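PDB 2B5W: glucose 1-dehydrogenase from Haloferax mediterranei, which catalyses the zinc-dependent oxidation of D-glucose to gluconolactone, and of several other aldoses, with NADP(+) preferred over NAD(+). Local coordinates for residues G26-T32 with E126-E132; G50-E54 with I117-H121; V84-R88 with N303-F309; E150-E156 with F309-T315. The protein carries 1 engineered substitution. One frame throughout, in Å; residues are numbered along the deposited sequence.

Interaction 1: G26-T32 with E126-E132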
# COMPACT_ATOMS: atom_id res chain seq x y z
N GLY A 26 29.98 -14.82 19.29
CA GLY A 26 29.24 -13.73 18.66
C GLY A 26 28.14 -13.16 19.54
O GLY A 26 27.49 -12.22 19.12
N GLU A 27 27.96 -13.74 20.73
CA GLU A 27 26.93 -13.29 21.69
C GLU A 27 27.55 -12.61 22.92
O GLU A 27 28.62 -12.98 23.41
CB GLU A 27 26.10 -14.48 22.19
CG GLU A 27 25.40 -15.31 21.12
CD GLU A 27 24.47 -16.37 21.69
OE1 GLU A 27 24.72 -16.88 22.82
OE2 GLU A 27 23.46 -16.66 21.00
N ALA A 28 26.80 -11.66 23.50
CA ALA A 28 27.11 -11.13 24.81
C ALA A 28 26.09 -11.59 25.86
O ALA A 28 24.96 -11.94 25.56
CB ALA A 28 27.10 -9.62 24.78
N LEU A 29 26.54 -11.60 27.10
CA LEU A 29 25.68 -11.79 28.28
C LEU A 29 25.25 -10.43 28.82
O LEU A 29 26.06 -9.54 29.05
CB LEU A 29 26.39 -12.57 29.38
CG LEU A 29 25.58 -12.86 30.63
CD1 LEU A 29 24.48 -13.85 30.32
CD2 LEU A 29 26.47 -13.38 31.75
N VAL A 30 23.94 -10.30 29.01
CA VAL A 30 23.29 -9.06 29.41
C VAL A 30 22.56 -9.30 30.73
O VAL A 30 21.82 -10.27 30.90
CB VAL A 30 22.27 -8.64 28.34
CG1 VAL A 30 21.62 -7.28 28.75
CG2 VAL A 30 22.88 -8.61 26.92
N ARG A 31 22.70 -8.36 31.67
CA ARG A 31 21.88 -8.31 32.86
C ARG A 31 20.66 -7.48 32.57
O ARG A 31 20.77 -6.30 32.24
CB ARG A 31 22.65 -7.72 34.04
CG ARG A 31 21.83 -7.60 35.28
CD ARG A 31 22.65 -7.23 36.55
NE ARG A 31 23.67 -6.19 36.39
CZ ARG A 31 23.48 -4.90 36.54
NH1 ARG A 31 24.51 -4.08 36.47
NH2 ARG A 31 22.28 -4.40 36.76
N THR A 32 19.49 -8.08 32.74
CA THR A 32 18.22 -7.38 32.48
C THR A 32 17.98 -6.25 33.47
O THR A 32 18.12 -6.43 34.68
CB THR A 32 17.09 -8.38 32.54
OG1 THR A 32 17.39 -9.44 31.62
CG2 THR A 32 15.79 -7.76 32.10
N GLU A 126 16.64 -12.69 34.85
CA GLU A 126 17.65 -11.80 35.38
C GLU A 126 18.79 -11.54 34.40
O GLU A 126 19.39 -10.48 34.45
CB GLU A 126 18.16 -12.32 36.73
CG GLU A 126 17.05 -12.30 37.77
CD GLU A 126 17.49 -12.75 39.14
OE1 GLU A 126 17.66 -13.97 39.35
OE2 GLU A 126 17.61 -11.88 40.03
N PHE A 127 19.08 -12.52 33.55
CA PHE A 127 20.12 -12.44 32.52
C PHE A 127 19.60 -13.03 31.22
O PHE A 127 18.73 -13.90 31.21
CB PHE A 127 21.40 -13.17 32.91
CG PHE A 127 22.06 -12.63 34.13
CD1 PHE A 127 23.08 -11.68 34.05
CD2 PHE A 127 21.61 -13.03 35.39
CE1 PHE A 127 23.65 -11.17 35.20
CE2 PHE A 127 22.17 -12.51 36.53
CZ PHE A 127 23.19 -11.59 36.45
N PHE A 128 20.14 -12.55 30.11
CA PHE A 128 19.92 -13.17 28.82
C PHE A 128 21.16 -12.98 27.93
O PHE A 128 22.01 -12.13 28.21
CB PHE A 128 18.63 -12.64 28.13
CG PHE A 128 18.66 -11.18 27.75
CD1 PHE A 128 18.21 -10.20 28.64
CD2 PHE A 128 19.14 -10.79 26.51
CE1 PHE A 128 18.22 -8.85 28.28
CE2 PHE A 128 19.17 -9.43 26.14
CZ PHE A 128 18.73 -8.48 27.01
N THR A 129 21.24 -13.80 26.88
CA THR A 129 22.22 -13.61 25.86
C THR A 129 21.60 -13.15 24.58
O THR A 129 20.42 -13.35 24.33
CB THR A 129 22.99 -14.92 25.61
OG1 THR A 129 22.06 -15.97 25.25
CG2 THR A 129 23.69 -15.36 26.90
N SER A 130 22.43 -12.59 23.70
CA SER A 130 22.02 -12.35 22.31
C SER A 130 23.23 -12.08 21.44
O SER A 130 24.23 -11.56 21.94
CB SER A 130 21.07 -11.13 22.16
OG SER A 130 19.72 -11.48 22.50
N PRO A 131 23.14 -12.44 20.16
CA PRO A 131 24.17 -12.05 19.19
C PRO A 131 24.39 -10.53 19.30
O PRO A 131 23.42 -9.76 19.43
CB PRO A 131 23.55 -12.43 17.84
CG PRO A 131 22.66 -13.61 18.18
CD PRO A 131 22.05 -13.18 19.50
N GLU A 132 25.63 -10.08 19.22
CA GLU A 132 25.87 -8.64 19.21
C GLU A 132 25.16 -7.92 18.07
O GLU A 132 24.75 -6.76 18.21
CB GLU A 132 27.35 -8.29 19.20
CG GLU A 132 28.08 -8.78 17.97
CD GLU A 132 29.55 -8.37 17.92
OE1 GLU A 132 29.87 -7.26 18.37
OE2 GLU A 132 30.38 -9.19 17.45

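Interaction 2: G50-E54 with I117-H121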
# COMPACT_ATOMS: atom_id res chain seq x y z
N GLY A 50 1.40 -23.46 21.90
CA GLY A 50 1.98 -23.77 20.61
C GLY A 50 3.29 -23.03 20.36
O GLY A 50 4.23 -23.58 19.79
N GLY A 51 3.33 -21.77 20.80
CA GLY A 51 4.51 -20.94 20.73
C GLY A 51 5.64 -21.27 21.70
O GLY A 51 6.67 -20.61 21.67
N PHE A 52 5.47 -22.27 22.57
CA PHE A 52 6.54 -22.64 23.48
C PHE A 52 7.72 -23.13 22.64
O PHE A 52 7.51 -23.72 21.56
CB PHE A 52 6.12 -23.74 24.47
CG PHE A 52 5.18 -23.27 25.58
CD1 PHE A 52 4.46 -22.09 25.48
CD2 PHE A 52 5.01 -24.06 26.69
CE1 PHE A 52 3.61 -21.68 26.48
CE2 PHE A 52 4.14 -23.66 27.70
CZ PHE A 52 3.44 -22.47 27.59
N PRO A 53 8.94 -22.90 23.11
CA PRO A 53 10.12 -23.41 22.43
C PRO A 53 10.09 -24.94 22.38
O PRO A 53 9.64 -25.57 23.33
CB PRO A 53 11.29 -22.91 23.28
CG PRO A 53 10.70 -21.78 24.09
CD PRO A 53 9.28 -22.11 24.31
N GLU A 54 10.52 -25.50 21.27
CA GLU A 54 10.58 -26.96 21.07
C GLU A 54 10.98 -27.71 22.33
O GLU A 54 12.10 -27.55 22.83
CB GLU A 54 11.61 -27.30 19.98
CG GLU A 54 11.35 -28.59 19.23
CD GLU A 54 9.86 -28.90 19.08
OE1 GLU A 54 9.15 -29.08 20.10
OE2 GLU A 54 9.41 -28.99 17.92
N ILE A 117 7.55 -14.62 22.42
CA ILE A 117 6.29 -14.64 21.69
C ILE A 117 6.06 -15.98 21.00
O ILE A 117 5.04 -16.62 21.22
CB ILE A 117 6.24 -13.48 20.69
CG1 ILE A 117 6.45 -12.16 21.39
CG2 ILE A 117 4.88 -13.48 19.97
CD1 ILE A 117 6.62 -10.98 20.41
N VAL A 118 6.99 -16.36 20.13
CA VAL A 118 6.85 -17.66 19.43
C VAL A 118 8.17 -18.36 19.20
O VAL A 118 9.09 -17.84 18.54
CB VAL A 118 6.06 -17.51 18.12
CG1 VAL A 118 6.66 -16.43 17.20
CG2 VAL A 118 5.94 -18.87 17.40
N GLY A 119 8.31 -19.54 19.78
CA GLY A 119 9.43 -20.40 19.50
C GLY A 119 10.70 -20.21 20.29
O GLY A 119 11.61 -21.05 20.23
N ALA A 120 10.79 -19.11 21.06
CA ALA A 120 12.02 -18.78 21.76
C ALA A 120 11.68 -17.99 23.03
O ALA A 120 10.83 -17.12 23.01
CB ALA A 120 12.97 -17.99 20.88
N HIS A 121 12.34 -18.33 24.11
CA HIS A 121 12.18 -17.63 25.38
C HIS A 121 12.52 -16.15 25.23
O HIS A 121 13.40 -15.79 24.47
CB HIS A 121 13.08 -18.21 26.44
CG HIS A 121 12.70 -19.60 26.81
ND1 HIS A 121 11.43 -19.92 27.23
CD2 HIS A 121 13.40 -20.76 26.80
CE1 HIS A 121 11.37 -21.22 27.48
NE2 HIS A 121 12.55 -21.75 27.22

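Interaction 3: V84-R88 with N303-F309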
# COMPACT_ATOMS: atom_id res chain seq x y z
N VAL A 84 19.42 -2.71 23.96
CA VAL A 84 18.10 -3.22 23.71
C VAL A 84 18.22 -4.31 22.64
O VAL A 84 18.73 -4.07 21.55
CB VAL A 84 17.16 -2.09 23.20
CG1 VAL A 84 15.86 -2.65 22.75
CG2 VAL A 84 16.97 -1.03 24.29
N PRO A 85 17.71 -5.51 22.92
CA PRO A 85 17.74 -6.58 21.91
C PRO A 85 16.59 -6.47 20.91
O PRO A 85 15.45 -6.13 21.28
CB PRO A 85 17.54 -7.86 22.76
CG PRO A 85 16.69 -7.39 23.90
CD PRO A 85 17.12 -5.96 24.20
N THR A 86 16.86 -6.86 19.66
CA THR A 86 15.77 -7.08 18.71
C THR A 86 15.08 -8.39 19.11
O THR A 86 15.55 -9.14 19.98
CB THR A 86 16.25 -7.16 17.27
OG1 THR A 86 17.09 -8.32 17.14
CG2 THR A 86 17.09 -5.96 16.88
N VAL A 87 13.97 -8.64 18.47
CA VAL A 87 13.08 -9.72 18.84
C VAL A 87 13.25 -10.99 18.02
O VAL A 87 13.14 -12.10 18.55
CB VAL A 87 11.63 -9.23 18.76
CG1 VAL A 87 10.66 -10.31 19.18
CG2 VAL A 87 11.44 -8.00 19.69
N ARG A 88 13.55 -10.87 16.72
CA ARG A 88 13.56 -12.06 15.89
C ARG A 88 14.89 -12.75 15.85
O ARG A 88 15.94 -12.13 15.79
CB ARG A 88 13.08 -11.74 14.48
CG ARG A 88 11.61 -11.55 14.39
CD ARG A 88 11.03 -11.33 13.02
NE ARG A 88 9.57 -11.23 13.07
CZ ARG A 88 8.79 -11.24 12.00
NH1 ARG A 88 9.32 -11.32 10.79
NH2 ARG A 88 7.47 -11.22 12.13
N ASN A 303 6.87 -6.27 13.36
CA ASN A 303 8.23 -6.34 13.86
C ASN A 303 9.00 -5.08 13.45
O ASN A 303 8.39 -4.04 13.10
CB ASN A 303 8.85 -7.70 13.43
CG ASN A 303 10.14 -8.06 14.18
OD1 ASN A 303 10.14 -8.28 15.41
ND2 ASN A 303 11.21 -8.17 13.45
N SER A 304 10.32 -5.13 13.53
CA SER A 304 11.22 -4.00 13.30
C SER A 304 12.62 -4.52 13.39
O SER A 304 12.85 -5.63 13.92
CB SER A 304 10.96 -2.87 14.34
OG SER A 304 11.16 -3.37 15.67
N HIS A 305 13.58 -3.73 12.90
CA HIS A 305 14.96 -4.17 12.96
C HIS A 305 15.89 -3.04 13.35
O HIS A 305 15.46 -1.97 13.80
CB HIS A 305 15.39 -4.82 11.63
CG HIS A 305 16.48 -5.83 11.81
ND1 HIS A 305 16.43 -6.82 12.77
CD2 HIS A 305 17.69 -5.95 11.20
CE1 HIS A 305 17.54 -7.54 12.71
NE2 HIS A 305 18.33 -7.02 11.77
N VAL A 306 17.19 -3.31 13.32
CA VAL A 306 18.18 -2.48 13.96
C VAL A 306 18.04 -1.00 13.62
O VAL A 306 18.08 -0.17 14.51
CB VAL A 306 19.60 -2.99 13.70
CG1 VAL A 306 20.65 -1.98 14.15
CG2 VAL A 306 19.81 -4.33 14.41
N GLU A 307 17.89 -0.65 12.35
CA GLU A 307 17.79 0.77 11.99
C GLU A 307 16.60 1.45 12.65
O GLU A 307 16.64 2.65 12.93
CB GLU A 307 17.66 0.92 10.48
CG GLU A 307 18.90 0.55 9.70
CD GLU A 307 18.73 0.74 8.19
OE1 GLU A 307 17.74 1.41 7.76
OE2 GLU A 307 19.57 0.20 7.44
N HIS A 308 15.53 0.69 12.87
CA HIS A 308 14.34 1.25 13.50
C HIS A 308 14.55 1.47 14.98
O HIS A 308 14.02 2.43 15.56
CB HIS A 308 13.14 0.31 13.29
CG HIS A 308 12.90 -0.04 11.87
ND1 HIS A 308 12.95 -1.33 11.38
CD2 HIS A 308 12.70 0.77 10.79
CE1 HIS A 308 12.75 -1.30 10.07
NE2 HIS A 308 12.59 -0.04 9.70
N PHE A 309 15.32 0.59 15.62
CA PHE A 309 15.68 0.76 17.02
C PHE A 309 16.60 1.98 17.18
O PHE A 309 16.45 2.77 18.10
CB PHE A 309 16.39 -0.49 17.61
CG PHE A 309 15.50 -1.68 17.87
CD1 PHE A 309 14.86 -2.36 16.84
CD2 PHE A 309 15.29 -2.14 19.18
CE1 PHE A 309 14.02 -3.44 17.05
CE2 PHE A 309 14.48 -3.28 19.40
CZ PHE A 309 13.82 -3.91 18.35

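Interaction 4: E150-E156 with F309-T315. With K (potassium ion), chain F; NAP (NADP nicotinamide-adenine-dinucleotide phosphate), chain I.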
# COMPACT_ATOMS: atom_id res chain seq x y z
N GLU A 150 11.77 -0.74 21.89
CA GLU A 150 11.15 -1.69 20.99
C GLU A 150 9.78 -1.26 20.48
O GLU A 150 9.54 -1.28 19.28
CB GLU A 150 11.14 -3.13 21.59
CG GLU A 150 10.80 -4.22 20.57
CD GLU A 150 9.33 -4.46 20.37
OE1 GLU A 150 8.52 -3.88 21.14
OE2 GLU A 150 8.94 -5.22 19.44
N PRO A 151 8.82 -0.85 21.33
CA PRO A 151 7.56 -0.36 20.80
C PRO A 151 7.70 0.83 19.85
O PRO A 151 7.02 0.88 18.84
CB PRO A 151 6.77 0.04 22.06
CG PRO A 151 7.46 -0.52 23.16
CD PRO A 151 8.81 -1.03 22.79
N ILE A 152 8.57 1.78 20.20
CA ILE A 152 8.81 2.93 19.30
C ILE A 152 9.28 2.41 17.93
O ILE A 152 8.84 2.90 16.88
CB ILE A 152 9.79 3.97 19.90
CG1 ILE A 152 9.18 4.65 21.15
CG2 ILE A 152 10.12 5.07 18.86
CD1 ILE A 152 10.16 5.47 21.93
N SER A 153 10.17 1.42 17.96
CA SER A 153 10.72 0.83 16.72
C SER A 153 9.67 0.21 15.82
O SER A 153 9.83 0.22 14.58
CB SER A 153 11.85 -0.17 17.02
OG SER A 153 11.39 -1.44 17.42
N ILE A 154 8.65 -0.40 16.41
CA ILE A 154 7.52 -0.96 15.67
C ILE A 154 6.92 0.16 14.80
O ILE A 154 6.65 -0.03 13.62
CB ILE A 154 6.47 -1.57 16.61
CG1 ILE A 154 7.02 -2.81 17.33
CG2 ILE A 154 5.19 -1.83 15.86
CD1 ILE A 154 7.41 -3.93 16.44
N THR A 155 6.65 1.31 15.41
CA THR A 155 6.12 2.43 14.67
C THR A 155 7.11 2.99 13.67
O THR A 155 6.72 3.36 12.57
CB THR A 155 5.64 3.51 15.65
OG1 THR A 155 4.52 2.92 16.33
CG2 THR A 155 5.14 4.75 14.92
N GLU A 156 8.38 3.03 14.02
CA GLU A 156 9.36 3.54 13.07
C GLU A 156 9.33 2.69 11.79
O GLU A 156 9.42 3.23 10.70
CB GLU A 156 10.76 3.53 13.66
CG GLU A 156 11.00 4.44 14.85
CD GLU A 156 11.13 5.92 14.55
OE1 GLU A 156 11.02 6.35 13.37
OE2 GLU A 156 11.33 6.65 15.52
N PHE A 309 15.32 0.59 15.62
CA PHE A 309 15.68 0.76 17.02
C PHE A 309 16.60 1.98 17.18
O PHE A 309 16.45 2.77 18.10
CB PHE A 309 16.39 -0.49 17.61
CG PHE A 309 15.50 -1.68 17.87
CD1 PHE A 309 14.86 -2.36 16.84
CD2 PHE A 309 15.29 -2.14 19.18
CE1 PHE A 309 14.02 -3.44 17.05
CE2 PHE A 309 14.48 -3.28 19.40
CZ PHE A 309 13.82 -3.91 18.35
N GLU A 310 17.54 2.18 16.25
CA GLU A 310 18.38 3.39 16.29
C GLU A 310 17.55 4.67 16.12
O GLU A 310 17.72 5.63 16.87
CB GLU A 310 19.50 3.31 15.24
CG GLU A 310 20.55 2.26 15.53
CD GLU A 310 21.58 2.12 14.38
OE1 GLU A 310 21.51 2.84 13.38
OE2 GLU A 310 22.40 1.21 14.50
N ALA A 311 16.62 4.65 15.16
CA ALA A 311 15.75 5.78 14.89
C ALA A 311 14.92 6.08 16.13
O ALA A 311 14.74 7.23 16.49
CB ALA A 311 14.88 5.52 13.71
N ALA A 312 14.46 5.02 16.80
CA ALA A 312 13.70 5.18 18.05
C ALA A 312 14.42 5.97 19.11
O ALA A 312 13.78 6.72 19.86
CB ALA A 312 13.28 3.81 18.62
N THR A 313 15.75 5.81 19.25
CA THR A 313 16.49 6.58 20.23
C THR A 313 16.41 8.07 20.00
O THR A 313 16.34 8.86 20.95
CB THR A 313 17.97 6.15 20.42
OG1 THR A 313 18.77 6.47 19.23
CG2 THR A 313 18.07 4.64 20.65
N VAL A 314 16.48 8.49 18.72
CA VAL A 314 16.38 9.88 18.38
C VAL A 314 14.94 10.40 18.62
O VAL A 314 14.76 11.47 19.20
CB VAL A 314 16.81 10.06 16.89
CG1 VAL A 314 16.57 11.49 16.41
CG2 VAL A 314 18.28 9.73 16.72
N THR A 315 13.96 9.63 18.20
CA THR A 315 12.58 10.01 18.41
C THR A 315 12.27 10.13 19.90
O THR A 315 11.62 11.08 20.34
CB THR A 315 11.68 9.01 17.74
OG1 THR A 315 11.86 9.08 16.31
CG2 THR A 315 10.17 9.34 18.03
K K F . 11.03 10.98 14.38
PA NAP I . -4.05 -2.88 23.30
O1A NAP I . -4.93 -4.02 23.45
O2A NAP I . -3.43 -2.41 24.63
O5B NAP I . -4.81 -1.64 22.68
C5B NAP I . -5.82 -1.74 21.72
C4B NAP I . -6.71 -0.56 22.05
O4B NAP I . -7.63 -0.41 21.00
C3B NAP I . -7.49 -0.73 23.36
O3B NAP I . -7.24 0.31 24.30
C2B NAP I . -8.96 -0.74 22.91
O2B NAP I . -9.84 -0.01 23.74
C1B NAP I . -8.88 -0.07 21.55
N9A NAP I . -9.94 -0.54 20.67
C8A NAP I . -10.16 -1.84 20.28
N7A NAP I . -11.24 -1.86 19.47
C5A NAP I . -11.73 -0.58 19.38
C6A NAP I . -12.81 0.01 18.72
N6A NAP I . -13.70 -0.70 18.00
N1A NAP I . -13.02 1.37 18.84
C2A NAP I . -12.17 2.16 19.58
N3A NAP I . -11.10 1.59 20.25
C4A NAP I . -10.88 0.26 20.14
O3 NAP I . -2.77 -3.25 22.42
PN NAP I . -1.43 -2.42 22.07
O1N NAP I . -1.68 -0.95 21.97
O2N NAP I . -0.25 -2.91 22.86
O5D NAP I . -1.48 -3.07 20.62
C5D NAP I . -2.36 -2.57 19.63
C4D NAP I . -2.49 -3.55 18.47
O4D NAP I . -1.22 -3.64 17.82
C3D NAP I . -2.86 -4.97 18.91
O3D NAP I . -3.80 -5.55 18.01
C2D NAP I . -1.53 -5.70 18.87
O2D NAP I . -1.61 -7.10 18.73
C1D NAP I . -0.86 -5.02 17.68
N1N NAP I . 0.61 -5.01 17.67
C2N NAP I . 1.18 -5.32 16.48
C3N NAP I . 2.54 -5.25 16.34
C7N NAP I . 3.06 -5.43 14.94
O7N NAP I . 4.44 -5.55 14.92
N7N NAP I . 2.20 -5.47 13.89
C4N NAP I . 3.38 -4.91 17.41
C5N NAP I . 2.78 -4.59 18.62
C6N NAP I . 1.38 -4.61 18.74
P2B NAP I . -10.65 -0.73 25.00
O1X NAP I . -9.75 -1.14 26.04
O2X NAP I . -11.63 0.37 25.43
O3X NAP I . -11.42 -1.94 24.46

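Interaction 1: G26-T32 with E126-E132
V30 and F128 face each other as an antiparallel hydrogen-bonded pair, and V30 packs on the F128 ring. V30 N bonds F128 O at 2.8 Å, and F128 N returns a bond to V30 O. Followed outward, the valine first sets CB over one face of the F128 ring, 3.9 Å from its centroid in a CH-pi contact. CG1, anti to the backbone N (chi1 -177°), then presses on F128 CZ at 3.6 Å, while CG2 drops beside F128 O and CE2. The two strands, 27-32 and 127-131, run antiparallel in the curled sheet of the GroES-like catalytic domain of zinc-containing alcohol dehydrogenases. At the ring's edge, in its plane, T32 OG1 lies 3.2 Å from F128 CD1; that hydroxyl is hydrogen-bonded to S125 O. The other side of the sheet carries L29, R31, F127 and T129. There L29 CD1 touches T129 CG2 at 3.8 Å, and R31 CB and CG lie against F127 CE1 before the guanidinium leads off to T356 O. A28 and S130 exchange a reciprocal pair of backbone bonds, T32 N bonds E126 O, and at the far end E132 N reaches G26 O at 2.8 Å.

Interaction 2: G50-E54 with I117-H121
P53 and H121 meet where the loop 50-54, which follows helix 39-46 in the GroES-like catalytic domain, lies along the short, weakly bonded outer strand at about 119-120 of a small three-stranded sheet. The one hydrogen bond between the segments is a backbone bond: G119 N gives to G51 O at 2.7 Å with an N-H...O angle of 167°. I117 and V118 both face E114 in a classic beta bulge just before this bond. G51 fits the close approach, since a CB there would come tight against I117 O; G119 is called for by its own backbone angles (phi 86°), where a CB would jam against the preceding carbonyl. A weaker polar contact follows, P53 CA lying 3.6 Å from G119 O in a CA-H...O geometry.

The apolar part is a CH-pi contact, the two side chains crossing at about a right angle. H121 CG lies anti to the carbonyl carbon (chi1 -67°), which helps bring the ring against P53 CG. Both nitrogens of that imidazole are engaged, ND1 with V60 N and NE2 with E56 OE1, and H58 stacks on the ring. An alanine at H121 is likely to uncover the proline and leave E56 without this mate. P53 CG sits over the centre of the H121 ring, 3.6 Å from the centroid, with H121 CE1 its nearest atom at 3.5 Å.

Interaction 3: V84-R88 with N303-F309
N303 lays its amide almost flat against the side chain of R88, the amide and guanidinium planes 15° apart. N303 CB rides over one face of the guanidinium, 3.5 Å above its plane, and N303 ND2 comes within 3.2 Å of R88 CD. R88 NE and N303 ND2 are both donors, so these near-parallel flat groups meet by van der Waals contact; R88 NE is salt-bridged to E114 OE2 and R88 NH1 bonds P104 O. N303 CG lies anti to the backbone N (chi1 -165°), which carries the amide across the extended arginine chain.

F309 forms the second centre. T86 CG2 stands over one face of its ring, 4.2 Å from the centroid, and touches V306 CG2 at 4.0 Å. V84 CG1 comes to the ring's edge, in plane, 3.7 Å from F309 CD2. P85 O, 3.5 Å from F309 CE2, is buried without a polar partner. H305 sits at the N-cap position of the helix, its backbone N bonding H308 ND1 in the ring plane.

The end of strand 82-85 and the residues after it thus meet N303 and the start of helix 306-318 at the cleft of a medium-chain alcohol dehydrogenase, where N303 binds substrate and NADP.

Interaction 4: E150-E156 with F309-T315
E156 and T315 reach for each other from opposite directions, and T315 OG1 gives a 2.6 Å hydrogen bond to E156 OE2 on its syn lone pair. The same hydroxyl oxygen binds the potassium ion at 2.8 Å, and the cation probably polarises the hydroxyl towards the carboxylate. A bend at chi2 (-75°) turns the E156 carboxylate back beside A311, its CD 3.9 Å from A311 CB. A glutamine here, lacking the negative charge, would probably grip the T315 hydroxyl less firmly and leave the nearby potassium less well balanced.

I152 CG2 presses tightly on A312 CB at 3.4 Å, the alanine letting the helices come close. S153 OG lies over one face of the F309 ring, 3.3 Å from F309 CE1, and bonds E150 O and also S304 OG; S153 CB makes a CH-pi contact, 4.0 Å from the ring centroid. E150 CG touches F309 CZ at 3.8 Å, while the carboxylate of this zinc- and substrate-binding residue heads for the metal site.

I154 meets the nicotinamide end of NADP. The short segments cross at 106° with axes 8.0 Å apart; helix 183-194 packs on I152 through L187 and M191, and strand 64-71 supplies E64 beside E150.

Interactions 1 and 2 both belong to the GroES-like catalytic domain, with 2 nested inside the loop that 1 closes; their centres are 18 Å apart and they do not touch. Interaction 3 joins that region to the nucleotide-binding half and crosses both along the chain. It meets interaction 1 through P85 CG and F128 CZ, 3.9 Å apart, on a shared sheet, and interaction 2 through V87 and I117. Interactions 3 and 4, with centres about 8 Å apart, share F309 and helix 306-318, and S304 OG probably bonds S153 OG. Contacts thus run from the catalytic-domain sheet to helix 149-164, which lies beside zinc and NADP, tying together the two halves that bound the active-site cleft.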